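Flavin-dependent monooxygenase, oxygenase subunit HsaA (PDB 3AFF) probably hydroxylates the steroid-derived phenol 3-HSA at the ortho position, using reduced FMN and dioxygen, in the breakdown of cholesterol. Local coordinates at residues 323-326 against 327-330; 364-367 against 368-371. All coordinates share one frame; numbering follows the deposited sequence.

Contact 1 (323-326 against 327-330); sequences RRDQ and VRAT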
loop_
_atom_site.group_PDB
_atom_site.type_symbol
_atom_site.label_atom_id
_atom_site.label_comp_id
_atom_site.label_asym_id
_atom_site.label_seq_id
_atom_site.Cartn_x
_atom_site.Cartn_y
_atom_site.Cartn_z
ATOM N N ARG A 323 -23.289 -15.503 10.174
ATOM C CA ARG A 323 -23.121 -16.309 8.986
ATOM C C ARG A 323 -21.749 -16.301 8.357
ATOM O O ARG A 323 -21.264 -17.339 7.956
ATOM C CB ARG A 323 -24.104 -15.912 7.887
ATOM C CG ARG A 323 -25.379 -16.647 8.015
ATOM C CD ARG A 323 -25.494 -17.888 7.140
ATOM N NE ARG A 323 -26.871 -18.359 7.319
ATOM C CZ ARG A 323 -27.234 -19.622 7.289
ATOM N NH1 ARG A 323 -26.306 -20.539 7.090
ATOM N NH2 ARG A 323 -28.521 -19.975 7.466
ATOM N N ARG A 324 -21.175 -15.118 8.168
ATOM C CA ARG A 324 -19.848 -15.025 7.617
ATOM C C ARG A 324 -18.841 -15.652 8.568
ATOM O O ARG A 324 -17.878 -16.269 8.115
ATOM C CB ARG A 324 -19.485 -13.606 7.182
ATOM C CG ARG A 324 -19.755 -12.520 8.172
ATOM C CD ARG A 324 -18.598 -11.440 8.215
ATOM N NE ARG A 324 -17.801 -11.599 9.458
ATOM C CZ ARG A 324 -17.489 -10.640 10.352
ATOM N NH1 ARG A 324 -17.866 -9.369 10.181
ATOM N NH2 ARG A 324 -16.762 -10.963 11.429
ATOM N N ASP A 325 -19.078 -15.556 9.875
ATOM C CA ASP A 325 -18.207 -16.215 10.836
ATOM C C ASP A 325 -18.233 -17.731 10.823
ATOM O O ASP A 325 -17.272 -18.346 11.297
ATOM C CB ASP A 325 -18.409 -15.654 12.268
ATOM C CG ASP A 325 -17.891 -14.223 12.417
ATOM O OD1 ASP A 325 -17.200 -13.742 11.483
ATOM O OD2 ASP A 325 -18.173 -13.573 13.448
ATOM N N GLN A 326 -19.285 -18.371 10.289
ATOM C CA GLN A 326 -19.275 -19.845 10.202
ATOM C C GLN A 326 -18.098 -20.345 9.378
ATOM O O GLN A 326 -17.350 -21.180 9.835
ATOM C CB GLN A 326 -20.590 -20.401 9.590
ATOM C CG GLN A 326 -21.864 -19.908 10.331
ATOM C CD GLN A 326 -22.077 -20.512 11.711
ATOM O OE1 GLN A 326 -22.877 -19.973 12.537
ATOM N NE2 GLN A 326 -21.420 -21.626 11.975
ATOM N N VAL A 327 -17.930 -19.855 8.154
ATOM C CA VAL A 327 -16.723 -20.204 7.391
ATOM C C VAL A 327 -15.409 -19.734 7.999
ATOM O O VAL A 327 -14.429 -20.447 7.884
ATOM C CB VAL A 327 -16.757 -19.816 5.856
ATOM C CG1 VAL A 327 -17.922 -20.507 5.202
ATOM C CG2 VAL A 327 -16.876 -18.356 5.698
ATOM N N ARG A 328 -15.370 -18.568 8.637
ATOM C CA ARG A 328 -14.095 -18.114 9.187
ATOM C C ARG A 328 -13.653 -19.070 10.313
ATOM O O ARG A 328 -12.510 -19.515 10.336
ATOM C CB ARG A 328 -14.187 -16.688 9.711
ATOM C CG ARG A 328 -14.691 -15.683 8.657
ATOM C CD ARG A 328 -14.304 -14.212 8.956
ATOM N NE ARG A 328 -14.660 -13.362 7.786
ATOM C CZ ARG A 328 -15.003 -12.061 7.855
ATOM N NH1 ARG A 328 -15.017 -11.441 9.033
ATOM N NH2 ARG A 328 -15.334 -11.361 6.761
ATOM N N ALA A 329 -14.572 -19.407 11.222
ATOM C CA ALA A 329 -14.246 -20.269 12.343
ATOM C C ALA A 329 -13.798 -21.645 11.899
ATOM O O ALA A 329 -12.769 -22.147 12.332
ATOM C CB ALA A 329 -15.419 -20.387 13.268
ATOM N N THR A 330 -14.580 -22.249 11.023
ATOM C CA THR A 330 -14.362 -23.576 10.601
ATOM C C THR A 330 -13.116 -23.619 9.689
ATOM O O THR A 330 -12.303 -24.540 9.783
ATOM C CB THR A 330 -15.673 -24.112 9.958
ATOM O OG1 THR A 330 -16.698 -24.309 10.960
ATOM C CG2 THR A 330 -15.443 -25.444 9.318
HETATM O O HOH W 1 -20.078 -18.621 6.257
#
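Arg328 reaches back one helical turn to lie over Arg324, with its NH1 covering a face of the Arg324 guanidinium and the two planes 23° apart. Along the way, Arg328 CB rests near the carbonyl oxygens of Asp325 and Arg324. Arg328 CG then packs on Arg324 O, the two atoms 3.3 Å apart. From CG to NE the chain is extended (chi2 -158°), which carries Arg328 CD past the carboxylate of Asp325, 3.9 Å from Asp325 OD1. At the end Arg328 NH2 lies 3.6 Å from CD of Arg324, and that CD stands over one face of the Arg328 guanidinium, toward its rim. Arg328 NH1 and Arg324 NE are only 2.8 Å apart although both are donors on like-charged groups, so the exact placement of these ends is doubtful.

Asp325 probably eases the charge. Its OD1 takes a salt bridge from Arg324 NH2 at 2.8 Å on the syn lone pair, together with a weak bond from Arg324 NE. Toward Arg328 the attraction is of charge alone, since OD1 lies well out of that guanidinium plane.

The backbone is less regular at the start. Arg323 O and Val327 N, 4.2 Å apart, are too distant to bond; a water accepts from Val327 N, but the water's very short approach to Arg323 O makes that half of the bridge doubtful. The next bond, Arg328 N to Arg324 O, is weak at 3.4 Å. The Gln326 amide turns to helix 233-259, where Thr239 holds OE1. Further on, Ala329 N binds Asp325 O at 2.9 Å, and Gln326 O receives Thr330 N plus a weak bond from Thr330 OG1. These i to i+4 backbone bonds, with Arg324 and Arg328 stacked at the same spacing, mark an alpha-helix, here helix 316-342 in the helical C-terminal domain of the acyl-CoA dehydrogenase fold.

Contact 2 (364-367 against 368-371); sequences AGRV and HAAN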
loop_
_atom_site.group_PDB
_atom_site.type_symbol
_atom_site.label_atom_id
_atom_site.label_comp_id
_atom_site.label_asym_id
_atom_site.label_seq_id
_atom_site.Cartn_x
_atom_site.Cartn_y
_atom_site.Cartn_z
ATOM N N ALA A 364 -14.476 -34.025 6.732
ATOM C CA ALA A 364 -15.778 -34.596 6.386
ATOM C C ALA A 364 -16.853 -33.598 6.783
ATOM O O ALA A 364 -17.799 -33.337 6.010
ATOM C CB ALA A 364 -15.995 -35.942 7.122
ATOM N N GLY A 365 -16.725 -33.022 7.973
ATOM C CA GLY A 365 -17.662 -31.960 8.414
ATOM C C GLY A 365 -17.740 -30.804 7.439
ATOM O O GLY A 365 -18.799 -30.303 7.129
ATOM N N ARG A 366 -16.568 -30.296 7.057
ATOM C CA ARG A 366 -16.425 -29.235 6.093
ATOM C C ARG A 366 -17.086 -29.543 4.743
ATOM O O ARG A 366 -17.687 -28.644 4.154
ATOM C CB ARG A 366 -14.939 -28.878 5.927
ATOM C CG ARG A 366 -14.623 -27.665 5.047
ATOM C CD ARG A 366 -15.309 -26.293 5.341
ATOM N NE ARG A 366 -15.587 -25.660 4.030
ATOM C CZ ARG A 366 -16.536 -24.740 3.755
ATOM N NH1 ARG A 366 -16.689 -24.280 2.498
ATOM N NH2 ARG A 366 -17.337 -24.251 4.714
ATOM N N VAL A 367 -16.942 -30.759 4.246
ATOM C CA VAL A 367 -17.675 -31.135 3.025
ATOM C C VAL A 367 -19.194 -31.025 3.212
ATOM O O VAL A 367 -19.888 -30.536 2.315
ATOM C CB VAL A 367 -17.212 -32.424 2.182
ATOM C CG1 VAL A 367 -15.817 -32.992 2.496
ATOM C CG2 VAL A 367 -18.324 -33.481 1.910
ATOM N N HIS A 368 -19.701 -31.468 4.361
ATOM C CA HIS A 368 -21.120 -31.285 4.664
ATOM C C HIS A 368 -21.531 -29.804 4.647
ATOM O O HIS A 368 -22.448 -29.427 3.928
ATOM C CB HIS A 368 -21.518 -31.937 5.987
ATOM C CG HIS A 368 -23.006 -31.960 6.199
ATOM N ND1 HIS A 368 -23.619 -31.366 7.284
ATOM C CD2 HIS A 368 -24.011 -32.475 5.439
ATOM C CE1 HIS A 368 -24.929 -31.548 7.207
ATOM N NE2 HIS A 368 -25.191 -32.209 6.091
ATOM N N ALA A 369 -20.818 -28.957 5.410
ATOM C CA ALA A 369 -21.013 -27.498 5.431
ATOM C C ALA A 369 -20.907 -26.884 4.040
ATOM O O ALA A 369 -21.725 -26.026 3.664
ATOM C CB ALA A 369 -19.977 -26.800 6.420
ATOM N N ALA A 370 -19.928 -27.313 3.241
ATOM C CA ALA A 370 -19.821 -26.694 1.903
ATOM C C ALA A 370 -20.955 -27.168 0.964
ATOM O O ALA A 370 -21.286 -26.476 0.042
ATOM C CB ALA A 370 -18.437 -26.937 1.272
ATOM N N ASN A 371 -21.567 -28.309 1.239
ATOM C CA ASN A 371 -22.697 -28.832 0.445
ATOM C C ASN A 371 -24.086 -28.405 0.996
ATOM O O ASN A 371 -25.104 -28.967 0.582
ATOM C CB ASN A 371 -22.585 -30.358 0.242
ATOM C CG ASN A 371 -21.480 -30.707 -0.743
ATOM O OD1 ASN A 371 -20.317 -30.896 -0.330
ATOM N ND2 ASN A 371 -21.783 -30.651 -2.056
#
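Ala370 sits with its CB over one face of the Arg366 guanidinium, 3.4 Å from NH1, while Ala369 CB meets Arg366 NH2 more loosely at 4.0 Å. Arg366 leaves the helix with CG anti to its own N (chi1 -174°) and then bends at chi2 and chi3, bringing the flat group back alongside the last turn. Its NE faces Glu342 of a second subunit, a long and weak ion pair.

Four successive i to i+4 bonds satisfy the N-H groups of residues 368-371 and the carbonyls of residues 364-367. His368 N donates to Ala364 O at 3.1 Å, Ala369 N to Gly365 O at 3.0 Å and Ala370 N to Arg366 O at 2.8 Å. The fourth, Asn371 N to Val367 O, has an N-H...O angle of 135°, and the same N also makes a weak bond to His368 O; Asn371 is the first residue to depart from helical torsions. This C-terminal end of helix 354-370 belongs to the acyl-CoA dehydrogenase fold and carries His368 and Ala369, which by similarity bind FMN; the His368 ring stacks on Trp141, assigned to the same site.

At Asn371 the amide runs alongside Val367. Its ND2 is satisfied by OD1 of Asn382 of a third subunit, whereas Asn371 OD1 lies 2.7 Å from Val367 O, an acceptor against an acceptor, so the modelled position of that side-chain oxygen is doubtful.

Overall arrangement
Neither contact closes a loop longer than a helical turn, and along the chain they stand in series, without nesting or crossing. Contact 1 comes first, midway along helix 316-342; contact 2 follows at the C-terminal end of helix 354-370, the next helix, their centres about 13 Å apart. They meet through Arg366, whose NH2 is 3.8 Å from Val327 CG1 and whose CD is 4.1 Å from Thr330 CG2, plain packing that joins the two helices. Helix 233-259 is touched by both. Beyond that they diverge: residues 323-330 also face helix 286-309 and meet no other subunit, whereas residues 364-371 face the probable FMN site and two neighbouring subunits.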